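Side-chain contacts in suppressor of RNA silencing p3 (PDB 3AJF), which suppresses RNA-mediated gene silencing in the host, presumably by binding double-stranded RNA, and is represented here by its helical domain: residues 5-8 and 13-16; 17-22 and 74-79; 24-29 and 59-64. One frame throughout, in Å; residues are numbered along the deposited sequence.

Interaction 1: 5-8 and 13-16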
ATOM      1  N   ASN A   5      16.188  12.013  18.913  1.00 48.48           N
ATOM      2  CA  ASN A   5      15.745  11.330  20.125  1.00 48.77           C
ATOM      3  C   ASN A   5      14.234  11.006  20.151  1.00 46.94           C
ATOM      4  O   ASN A   5      13.796  10.095  20.861  1.00 47.60           O
ATOM      5  CB  ASN A   5      16.175  12.106  21.377  1.00 50.58           C
ATOM      6  CG  ASN A   5      17.682  12.454  21.389  1.00 52.85           C
ATOM      7  OD1 ASN A   5      18.541  11.611  21.129  1.00 54.32           O
ATOM      8  ND2 ASN A   5      17.991  13.709  21.711  1.00 55.35           N
ATOM      9  N   ILE A   6      13.453  11.740  19.364  1.00 44.50           N
ATOM     10  CA  ILE A   6      11.999  11.593  19.347  1.00 41.97           C
ATOM     11  C   ILE A   6      11.555  10.249  18.765  1.00 39.63           C
ATOM     12  O   ILE A   6      12.108   9.760  17.765  1.00 38.77           O
ATOM     13  CB  ILE A   6      11.318  12.777  18.611  1.00 41.72           C
ATOM     14  CG1 ILE A   6       9.990  13.138  19.284  1.00 43.58           C
ATOM     15  CG2 ILE A   6      11.140  12.503  17.134  1.00 39.49           C
ATOM     16  CD1 ILE A   6      10.176  13.706  20.716  1.00 49.06           C
ATOM     17  N   VAL A   7      10.578   9.630  19.413  1.00 37.22           N
ATOM     18  CA  VAL A   7      10.064   8.379  18.904  1.00 34.06           C
ATOM     19  C   VAL A   7       8.732   8.661  18.215  1.00 31.35           C
ATOM     20  O   VAL A   7       7.742   8.906  18.878  1.00 31.54           O
ATOM     21  CB  VAL A   7       9.889   7.337  20.042  1.00 35.20           C
ATOM     22  CG1 VAL A   7       9.547   5.961  19.451  1.00 34.42           C
ATOM     23  CG2 VAL A   7      11.123   7.268  20.907  1.00 35.46           C
ATOM     24  N   LEU A   8       8.712   8.652  16.890  1.00 28.38           N
ATOM     25  CA  LEU A   8       7.466   8.784  16.146  1.00 26.24           C
ATOM     26  C   LEU A   8       6.821   7.410  16.062  1.00 24.94           C
ATOM     27  O   LEU A   8       7.553   6.409  15.991  1.00 25.47           O
ATOM     28  CB  LEU A   8       7.752   9.289  14.733  1.00 26.25           C
ATOM     29  CG  LEU A   8       8.492  10.618  14.619  1.00 27.72           C
ATOM     30  CD1 LEU A   8       8.944  10.831  13.167  1.00 31.05           C
ATOM     31  CD2 LEU A   8       7.585  11.750  15.105  1.00 29.04           C
ATOM     32  N   LEU A  13       3.577   1.740  16.742  1.00 24.96           N
ATOM     33  CA  LEU A  13       4.842   1.101  16.417  1.00 24.38           C
ATOM     34  C   LEU A  13       5.835   2.195  16.038  1.00 23.04           C
ATOM     35  O   LEU A  13       5.525   3.029  15.178  1.00 21.24           O
ATOM     36  CB  LEU A  13       4.675   0.148  15.223  1.00 24.18           C
ATOM     37  CG  LEU A  13       3.598  -0.946  15.215  1.00 26.87           C
ATOM     38  CD1 LEU A  13       3.500  -1.616  13.822  1.00 27.36           C
ATOM     39  CD2 LEU A  13       3.833  -2.003  16.291  1.00 30.37           C
ATOM     40  N   PRO A  14       7.018   2.197  16.669  1.00 23.33           N
ATOM     41  CA  PRO A  14       8.085   3.153  16.377  1.00 23.33           C
ATOM     42  C   PRO A  14       8.568   3.092  14.926  1.00 22.59           C
ATOM     43  O   PRO A  14       8.830   2.010  14.390  1.00 21.43           O
ATOM     44  CB  PRO A  14       9.206   2.727  17.316  1.00 24.38           C
ATOM     45  CG  PRO A  14       8.482   2.047  18.471  1.00 26.10           C
ATOM     46  CD  PRO A  14       7.383   1.294  17.778  1.00 25.23           C
ATOM     47  N   ILE A  15       8.660   4.260  14.297  1.00 22.61           N
ATOM     48  CA  ILE A  15       9.118   4.371  12.922  1.00 22.84           C
ATOM     49  C   ILE A  15      10.451   5.051  12.998  1.00 23.37           C
ATOM     50  O   ILE A  15      10.490   6.236  13.276  1.00 24.08           O
ATOM     51  CB  ILE A  15       8.199   5.294  12.110  1.00 22.25           C
ATOM     52  CG1 ILE A  15       6.777   4.819  12.191  1.00 23.29           C
ATOM     53  CG2 ILE A  15       8.683   5.452  10.636  1.00 22.68           C
ATOM     54  CD1 ILE A  15       5.886   5.959  12.276  1.00 29.75           C
ATOM     55  N   PRO A  16      11.551   4.329  12.713  1.00 24.09           N
ATOM     56  CA  PRO A  16      12.851   4.983  12.808  1.00 25.03           C
ATOM     57  C   PRO A  16      12.970   6.158  11.836  1.00 24.85           C
ATOM     58  O   PRO A  16      12.494   6.095  10.694  1.00 23.04           O
ATOM     59  CB  PRO A  16      13.845   3.860  12.466  1.00 25.65           C
ATOM     60  CG  PRO A  16      13.090   2.612  12.644  1.00 25.43           C
ATOM     61  CD  PRO A  16      11.673   2.925  12.290  1.00 23.41           C
TER

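Interaction 2: 17-22 and 74-79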
ATOM      1  N   ILE A  17      13.559   7.245  12.315  1.00 26.53           N
ATOM      2  CA  ILE A  17      13.649   8.501  11.540  1.00 27.25           C
ATOM      3  C   ILE A  17      14.474   8.361  10.232  1.00 26.35           C
ATOM      4  O   ILE A  17      14.136   8.969   9.188  1.00 26.49           O
ATOM      5  CB  ILE A  17      14.118   9.693  12.461  1.00 28.92           C
ATOM      6  CG1 ILE A  17      13.926  11.055  11.771  1.00 31.68           C
ATOM      7  CG2 ILE A  17      15.546   9.493  12.931  1.00 30.93           C
ATOM      8  CD1 ILE A  17      12.468  11.540  11.730  1.00 34.58           C
ATOM      9  N   ASP A  18      15.504   7.512  10.275  1.00 25.38           N
ATOM     10  CA  ASP A  18      16.292   7.200   9.092  1.00 24.19           C
ATOM     11  C   ASP A  18      15.499   6.419   8.056  1.00 22.44           C
ATOM     12  O   ASP A  18      15.857   6.458   6.867  1.00 21.20           O
ATOM     13  CB  ASP A  18      17.555   6.441   9.455  1.00 26.39           C
ATOM     14  CG  ASP A  18      18.562   7.304  10.272  1.00 30.36           C
ATOM     15  OD1 ASP A  18      18.443   8.556  10.296  1.00 34.09           O
ATOM     16  OD2 ASP A  18      19.492   6.718  10.860  1.00 34.54           O
ATOM     17  N   LEU A  19      14.440   5.715   8.495  1.00 20.61           N
ATOM     18  CA  LEU A  19      13.550   5.033   7.555  1.00 19.11           C
ATOM     19  C   LEU A  19      12.778   6.054   6.732  1.00 17.98           C
ATOM     20  O   LEU A  19      12.649   5.907   5.513  1.00 17.63           O
ATOM     21  CB  LEU A  19      12.578   4.059   8.254  1.00 18.51           C
ATOM     22  CG  LEU A  19      11.460   3.455   7.356  1.00 19.28           C
ATOM     23  CD1 LEU A  19      12.006   2.735   6.072  1.00 17.50           C
ATOM     24  CD2 LEU A  19      10.613   2.497   8.119  1.00 18.19           C
ATOM     25  N   LEU A  20      12.240   7.076   7.387  1.00 18.85           N
ATOM     26  CA  LEU A  20      11.543   8.136   6.645  1.00 18.52           C
ATOM     27  C   LEU A  20      12.470   8.862   5.674  1.00 19.06           C
ATOM     28  O   LEU A  20      12.056   9.215   4.563  1.00 19.10           O
ATOM     29  CB  LEU A  20      10.832   9.119   7.586  1.00 19.60           C
ATOM     30  CG  LEU A  20       9.649   8.567   8.414  1.00 19.54           C
ATOM     31  CD1 LEU A  20       9.166   9.620   9.436  1.00 22.49           C
ATOM     32  CD2 LEU A  20       8.496   8.108   7.537  1.00 20.88           C
ATOM     33  N   SER A  21      13.718   9.081   6.079  1.00 19.25           N
ATOM     34  CA  SER A  21      14.711   9.688   5.197  1.00 20.67           C
ATOM     35  C   SER A  21      15.032   8.808   4.011  1.00 20.28           C
ATOM     36  O   SER A  21      15.179   9.309   2.882  1.00 20.68           O
ATOM     37  CB  SER A  21      16.021   9.939   5.947  1.00 21.70           C
ATOM     38  OG  SER A  21      15.788  10.863   6.976  1.00 26.39           O
ATOM     39  N   LEU A  22      15.226   7.514   4.275  1.00 20.02           N
ATOM     40  CA  LEU A  22      15.546   6.567   3.205  1.00 19.13           C
ATOM     41  C   LEU A  22      14.395   6.475   2.181  1.00 18.45           C
ATOM     42  O   LEU A  22      14.648   6.468   0.965  1.00 18.04           O
ATOM     43  CB  LEU A  22      15.843   5.187   3.795  1.00 20.11           C
ATOM     44  CG  LEU A  22      16.123   4.062   2.793  1.00 19.50           C
ATOM     45  CD1 LEU A  22      17.424   4.352   1.975  1.00 20.96           C
ATOM     46  CD2 LEU A  22      16.146   2.713   3.500  1.00 19.36           C
ATOM     47  N   ARG A  74      11.315  -3.441   8.277  1.00 17.01           N
ATOM     48  CA  ARG A  74      10.191  -4.071   7.569  1.00 17.10           C
ATOM     49  C   ARG A  74       8.824  -3.787   8.195  1.00 16.67           C
ATOM     50  O   ARG A  74       7.852  -3.514   7.474  1.00 16.70           O
ATOM     51  CB  ARG A  74      10.388  -5.588   7.343  1.00 17.93           C
ATOM     52  CG  ARG A  74      11.640  -5.968   6.526  1.00 16.85           C
ATOM     53  CD  ARG A  74      11.541  -7.407   6.028  1.00 16.39           C
ATOM     54  NE  ARG A  74      10.557  -7.494   4.951  1.00 14.21           N
ATOM     55  CZ  ARG A  74      10.756  -7.100   3.697  1.00 12.03           C
ATOM     56  NH1 ARG A  74      11.944  -6.668   3.307  1.00 12.99           N
ATOM     57  NH2 ARG A  74       9.774  -7.192   2.807  1.00 13.13           N
ATOM     58  N   LEU A  75       8.755  -3.873   9.515  1.00 17.32           N
ATOM     59  CA  LEU A  75       7.479  -3.718  10.223  1.00 18.10           C
ATOM     60  C   LEU A  75       6.974  -2.262  10.170  1.00 16.76           C
ATOM     61  O   LEU A  75       5.806  -2.027   9.819  1.00 16.78           O
ATOM     62  CB  LEU A  75       7.575  -4.244  11.666  1.00 19.64           C
ATOM     63  CG  LEU A  75       6.327  -4.139  12.557  1.00 20.04           C
ATOM     64  CD1 LEU A  75       5.099  -4.733  11.857  1.00 22.71           C
ATOM     65  CD2 LEU A  75       6.549  -4.808  13.907  1.00 22.95           C
ATOM     66  N   PRO A  76       7.838  -1.291  10.513  1.00 16.23           N
ATOM     67  CA  PRO A  76       7.386   0.101  10.379  1.00 15.73           C
ATOM     68  C   PRO A  76       7.033   0.521   8.944  1.00 15.33           C
ATOM     69  O   PRO A  76       6.079   1.281   8.759  1.00 15.18           O
ATOM     70  CB  PRO A  76       8.546   0.932  10.915  1.00 15.25           C
ATOM     71  CG  PRO A  76       9.696  -0.024  11.176  1.00 17.71           C
ATOM     72  CD  PRO A  76       9.178  -1.416  11.130  1.00 16.65           C
ATOM     73  N   LEU A  77       7.766   0.028   7.948  1.00 14.28           N
ATOM     74  CA  LEU A  77       7.498   0.440   6.588  1.00 14.40           C
ATOM     75  C   LEU A  77       6.181  -0.170   6.110  1.00 14.72           C
ATOM     76  O   LEU A  77       5.394   0.486   5.432  1.00 14.06           O
ATOM     77  CB  LEU A  77       8.664   0.064   5.665  1.00 13.97           C
ATOM     78  CG  LEU A  77       8.579   0.470   4.192  1.00 13.61           C
ATOM     79  CD1 LEU A  77       8.283   1.973   4.054  1.00 12.57           C
ATOM     80  CD2 LEU A  77       9.881   0.089   3.485  1.00 13.25           C
ATOM     81  N   THR A  78       5.927  -1.416   6.502  1.00 14.15           N
ATOM     82  CA  THR A  78       4.679  -2.052   6.179  1.00 14.72           C
ATOM     83  C   THR A  78       3.536  -1.322   6.874  1.00 15.38           C
ATOM     84  O   THR A  78       2.450  -1.163   6.289  1.00 16.38           O
ATOM     85  CB  THR A  78       4.712  -3.540   6.617  1.00 15.59           C
ATOM     86  OG1 THR A  78       5.703  -4.227   5.842  1.00 15.93           O
ATOM     87  CG2 THR A  78       3.374  -4.200   6.407  1.00 15.36           C
ATOM     88  N   CYS A  79       3.767  -0.894   8.111  1.00 16.20           N
ATOM     89  CA  CYS A  79       2.781  -0.084   8.836  1.00 17.16           C
ATOM     90  C   CYS A  79       2.408   1.154   8.023  1.00 16.38           C
ATOM     91  O   CYS A  79       1.221   1.465   7.865  1.00 16.31           O
ATOM     92  CB  CYS A  79       3.292   0.367  10.235  1.00 18.24           C
ATOM     93  SG  CYS A  79       1.986   1.131  11.266  1.00 21.34           S
TER

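Interaction 3: 24-29 and 59-64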
ATOM      1  N   PHE A  24      12.069   8.788   1.606  1.00 15.25           N
ATOM      2  CA  PHE A  24      12.049  10.015   0.824  1.00 15.76           C
ATOM      3  C   PHE A  24      13.135  10.013  -0.289  1.00 15.74           C
ATOM      4  O   PHE A  24      12.882  10.392  -1.446  1.00 15.50           O
ATOM      5  CB  PHE A  24      12.228  11.264   1.702  1.00 17.36           C
ATOM      6  CG  PHE A  24      12.361  12.517   0.882  1.00 18.96           C
ATOM      7  CD1 PHE A  24      11.268  12.986   0.160  1.00 20.23           C
ATOM      8  CD2 PHE A  24      13.603  13.149   0.726  1.00 24.21           C
ATOM      9  CE1 PHE A  24      11.374  14.120  -0.679  1.00 19.77           C
ATOM     10  CE2 PHE A  24      13.737  14.296  -0.094  1.00 23.78           C
ATOM     11  CZ  PHE A  24      12.604  14.776  -0.795  1.00 21.52           C
ATOM     12  N   ASP A  25      14.340   9.567   0.059  1.00 15.92           N
ATOM     13  CA  ASP A  25      15.463   9.564  -0.885  1.00 17.04           C
ATOM     14  C   ASP A  25      15.158   8.687  -2.106  1.00 15.81           C
ATOM     15  O   ASP A  25      15.461   9.062  -3.254  1.00 14.88           O
ATOM     16  CB  ASP A  25      16.720   9.051  -0.205  1.00 17.88           C
ATOM     17  CG  ASP A  25      17.371  10.087   0.665  1.00 23.73           C
ATOM     18  OD1 ASP A  25      16.941  11.263   0.618  1.00 29.58           O
ATOM     19  OD2 ASP A  25      18.333   9.741   1.392  1.00 26.24           O
ATOM     20  N   ILE A  26      14.574   7.522  -1.839  1.00 14.30           N
ATOM     21  CA  ILE A  26      14.261   6.549  -2.882  1.00 15.04           C
ATOM     22  C   ILE A  26      13.124   7.085  -3.734  1.00 14.15           C
ATOM     23  O   ILE A  26      13.208   7.057  -4.955  1.00 15.19           O
ATOM     24  CB  ILE A  26      13.943   5.166  -2.237  1.00 13.67           C
ATOM     25  CG1 ILE A  26      15.259   4.541  -1.750  1.00 15.94           C
ATOM     26  CG2 ILE A  26      13.207   4.247  -3.203  1.00 15.39           C
ATOM     27  CD1 ILE A  26      15.135   3.250  -0.915  1.00 16.33           C
ATOM     28  N   LEU A  27      12.071   7.603  -3.083  1.00 14.28           N
ATOM     29  CA  LEU A  27      10.921   8.176  -3.788  1.00 14.38           C
ATOM     30  C   LEU A  27      11.362   9.348  -4.677  1.00 14.60           C
ATOM     31  O   LEU A  27      10.973   9.448  -5.854  1.00 13.52           O
ATOM     32  CB  LEU A  27       9.849   8.619  -2.781  1.00 14.28           C
ATOM     33  CG  LEU A  27       8.641   9.393  -3.285  1.00 15.91           C
ATOM     34  CD1 LEU A  27       7.920   8.592  -4.360  1.00 19.19           C
ATOM     35  CD2 LEU A  27       7.736   9.649  -2.130  1.00 16.02           C
ATOM     36  N   ASN A  28      12.187  10.212  -4.105  1.00 14.27           N
ATOM     37  CA  ASN A  28      12.626  11.424  -4.786  1.00 16.77           C
ATOM     38  C   ASN A  28      13.610  11.111  -5.916  1.00 17.96           C
ATOM     39  O   ASN A  28      13.658  11.821  -6.927  1.00 17.92           O
ATOM     40  CB  ASN A  28      13.225  12.438  -3.776  1.00 15.77           C
ATOM     41  CG  ASN A  28      13.748  13.709  -4.449  1.00 21.28           C
ATOM     42  OD1 ASN A  28      14.959  13.865  -4.627  1.00 22.89           O
ATOM     43  ND2 ASN A  28      12.843  14.623  -4.811  1.00 19.31           N
ATOM     44  N   GLU A  29      14.392  10.039  -5.760  1.00 18.60           N
ATOM     45  CA  GLU A  29      15.282   9.623  -6.846  1.00 21.45           C
ATOM     46  C   GLU A  29      14.438   9.160  -8.046  1.00 19.84           C
ATOM     47  O   GLU A  29      14.715   9.570  -9.180  1.00 19.34           O
ATOM     48  CB  GLU A  29      16.196   8.500  -6.373  1.00 21.71           C
ATOM     49  CG  GLU A  29      17.346   8.119  -7.322  1.00 27.19           C
ATOM     50  CD  GLU A  29      18.415   7.255  -6.597  1.00 29.95           C
ATOM     51  OE1 GLU A  29      18.536   7.379  -5.340  1.00 39.17           O
ATOM     52  OE2 GLU A  29      19.136   6.463  -7.274  1.00 37.46           O
ATOM     53  N   ALA A  59       7.265   2.688  -1.514  1.00 14.27           N
ATOM     54  CA  ALA A  59       7.347   1.890  -0.277  1.00 13.94           C
ATOM     55  C   ALA A  59       7.158   0.388  -0.551  1.00 12.33           C
ATOM     56  O   ALA A  59       7.856  -0.430   0.012  1.00 12.57           O
ATOM     57  CB  ALA A  59       6.340   2.419   0.763  1.00 13.67           C
ATOM     58  N   ILE A  60       6.206   0.035  -1.417  1.00 11.35           N
ATOM     59  CA  ILE A  60       5.958  -1.358  -1.827  1.00 11.66           C
ATOM     60  C   ILE A  60       7.171  -1.925  -2.604  1.00 11.96           C
ATOM     61  O   ILE A  60       7.590  -3.061  -2.377  1.00 11.54           O
ATOM     62  CB  ILE A  60       4.652  -1.496  -2.635  1.00 11.35           C
ATOM     63  CG1 ILE A  60       3.438  -1.196  -1.692  1.00 12.33           C
ATOM     64  CG2 ILE A  60       4.533  -2.928  -3.270  1.00 11.83           C
ATOM     65  CD1 ILE A  60       2.048  -1.038  -2.419  1.00 14.25           C
ATOM     66  N   TRP A  61       7.744  -1.117  -3.489  1.00 11.87           N
ATOM     67  CA  TRP A  61       8.999  -1.512  -4.148  1.00 13.36           C
ATOM     68  C   TRP A  61      10.117  -1.856  -3.145  1.00 13.42           C
ATOM     69  O   TRP A  61      10.783  -2.892  -3.277  1.00 13.99           O
ATOM     70  CB  TRP A  61       9.470  -0.487  -5.201  1.00 12.54           C
ATOM     71  CG  TRP A  61      10.806  -0.895  -5.734  1.00 13.10           C
ATOM     72  CD1 TRP A  61      11.059  -1.701  -6.824  1.00 13.83           C
ATOM     73  CD2 TRP A  61      12.066  -0.550  -5.183  1.00 12.29           C
ATOM     74  NE1 TRP A  61      12.428  -1.854  -6.988  1.00 13.86           N
ATOM     75  CE2 TRP A  61      13.065  -1.174  -5.979  1.00 13.49           C
ATOM     76  CE3 TRP A  61      12.463   0.249  -4.099  1.00 14.32           C
ATOM     77  CZ2 TRP A  61      14.433  -1.035  -5.714  1.00 13.17           C
ATOM     78  CZ3 TRP A  61      13.842   0.394  -3.838  1.00 16.04           C
ATOM     79  CH2 TRP A  61      14.807  -0.262  -4.640  1.00 14.42           C
HETATM   80  N   MSE A  62      10.314  -1.004  -2.143  1.00 14.00           N
HETATM   81  CA  MSE A  62      11.328  -1.221  -1.106  1.00 16.81           C
HETATM   82  C   MSE A  62      11.108  -2.537  -0.350  1.00 16.97           C
HETATM   83  O   MSE A  62      12.080  -3.175   0.092  1.00 19.35           O
HETATM   84  CB  MSE A  62      11.341  -0.074  -0.101  1.00 16.15           C
HETATM   85  CG  MSE A  62      11.797   1.274  -0.633  1.00 16.83           C
HETATM   86 SE   MSE A  62      11.380   2.815   0.526  1.00 26.21          SE
HETATM   87  CE  MSE A  62      12.519   2.532   2.148  1.00  9.93           C
ATOM     88  N   LEU A  63       9.841  -2.915  -0.139  1.00 14.90           N
ATOM     89  CA  LEU A  63       9.522  -4.157   0.575  1.00 15.04           C
ATOM     90  C   LEU A  63       9.604  -5.397  -0.322  1.00 14.45           C
ATOM     91  O   LEU A  63       9.892  -6.503   0.155  1.00 16.34           O
ATOM     92  CB  LEU A  63       8.118  -4.074   1.189  1.00 13.69           C
ATOM     93  CG  LEU A  63       7.975  -3.088   2.347  1.00 13.86           C
ATOM     94  CD1 LEU A  63       6.492  -2.698   2.620  1.00 14.77           C
ATOM     95  CD2 LEU A  63       8.644  -3.710   3.579  1.00 13.15           C
ATOM     96  N   SER A  64       9.304  -5.226  -1.597  1.00 14.00           N
ATOM     97  CA  SER A  64       9.157  -6.367  -2.486  1.00 14.88           C
ATOM     98  C   SER A  64      10.433  -6.651  -3.275  1.00 16.44           C
ATOM     99  O   SER A  64      10.634  -7.782  -3.727  1.00 15.87           O
ATOM    100  CB  SER A  64       7.976  -6.150  -3.435  1.00 15.08           C
ATOM    101  OG  SER A  64       8.188  -5.043  -4.311  1.00 14.59           O
TER

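Interaction 1: 5-8 and 13-16
Val7 meets Pro14 with one methyl: CG1 lies 3.9 Å from CB of Pro14 and slightly farther from CG of the same ring. The two side chains run side by side and point the same way, so the contact is made alongside and not end-on. CG1 is the branch that reaches the proline because it stands opposite the backbone N of Val7 (chi1 -172°). Both residues lie near the surface, where a compact branched chain can rest on a rigid ring without a deep pocket around it.

At Leu8 the contact passes to the main chain. Its carbonyl O accepts the N-H of Ile15 at 3.0 Å, an almost straight bond of 164° at the hydrogen. Pro14 has no N-H to offer, but its CA-H makes a weaker approach to the same oxygen, CA to Leu8 O being 3.3 Å. Ile15 also brings hydrocarbon near this oxygen, its CD1 lying 4.1 Å from Leu8 O. The isobutyl group of Leu8 serves a different surface, touching Ile17 and Leu20 of helix 17-30. Ile15 also packs on Leu20, which suits the bulky apolar character of both residues.

The side chain of Leu13 turns away from segment 5-8 and rests on Leu75 and Cys79 of helix 74-85, while Pro16 takes the N-cap position before helix 17-30. The N-H to carbonyl bond continues the antiparallel pairing of the hairpin 9-10/13-14 on its open side. The arrangement is that of the open end of a short beta-hairpin leading directly into the first helix of a mainly helical domain.

Interaction 2: 17-22 and 74-79
Leu19 drives a single methyl, CD2, into the junction between Pro76 and Leu77. This is the tight part of the contact. CD2 is 3.8 Å from CB of Pro76. It comes equally near the backbone N of Leu77 and only slightly less near CB of that residue, so it rests on the helix surface itself as well as on side chains. A chi1 of 171° turns CG away from its own N and directs the branched end toward helix 74-85. The Leu19 side chain and the proline ring meet at a slant.

Each residue type suits its place. The flexible, forked leucine can settle a methyl between two neighbours, while Pro76 gives a smooth apolar ring. Pro76 sits in the first turn of its helix, where the missing N-H costs no intrahelical bond. With the nearest CA atoms, those of Leu19 and Leu77, 7.7 Å apart, the helices come close through few atoms, and all three touching residues are buried.

Away from this point the two segments part. The solvent side belongs to Asp18 and Ser21, where a carboxylate and a hydroxyl can meet water. The far flank of helix 74-85 is instead closed by helix 49-64 and the second subunit. There the buried Thr78 turns OG1 back to Arg74 O at 2.8 Å. That oxygen also takes the N-H of Thr78, the two donors arriving from opposite faces of its carbonyl plane.

Beyond the pair, Leu77 packs on Ala59 and Met62 of helix 49-64, and Arg74 NH2 hydrogen-bonds to Phe88 O of the second subunit. Cys79, disulfide-bonded to Cys10, and Leu75 both touch Leu13 of strand 13-14, so helix 74-85 lies among the hairpin, two helices and the dimer partner.

Interaction 3: 24-29 and 59-64
Ile26 splits its two branches between Trp61 and Met62. The CG2 methyl goes to the indole, 4.0 Å from CZ3 of Trp61, and the longer branch ends in CD1, 3.9 Å from CG of Met62. A beta-branched residue suits this place because two separate carbons leave CB and can serve two neighbours at once. At a chi1 of -74° CG1 points away from the carbonyl carbon and CG2 from the N, and both branches can reach the partner helix.

The orientations differ. Trp61 and Ile26 cross at about a right angle, and CG2 approaches the benzo part of the indole obliquely. Met62, present as selenomethionine, runs at a slant to Ile26; chi1 and chi2 carry SE to 4.0 Å from CD1 of Ile26, and the bend at chi3 (67°) turns the terminal CE toward the same CD1. This is apolar side-chain packing between helices 17-30 and 49-64, two of the four helices of the domain.

Burial increases from Trp61, exposed and with its ring nearly parallel to that of His65, to the flexible Met62, which is buried and also touches Leu19, Leu22 and Phe23. On the other side of helix 49-64, Ile60 packs against Ile60 of the second subunit, and Ser64 OG gives its proton to Ile60 O at 2.8 Å.

Overall arrangement
Interaction 2 is the buried one, interaction 3 is partly buried, and interaction 1 lies at the surface, its centre about 14 Å from the centre of the chain. Chemistry follows place: the hairpin contact combines a main-chain hydrogen bond with a small apolar touch, whereas the two helix pairs meet through hydrocarbon and, in interaction 3, an aromatic ring and selenium. Interactions 2 and 3 share helix 17-30, and their other helices, which follow each other in the chain, are joined by a probable hydrogen bond from Arg74 NH2 to Leu63 O; both also touch the second subunit of the homodimer. Interaction 1 packs on interaction 2 through Pro16 and Pro76 but does not touch interaction 3.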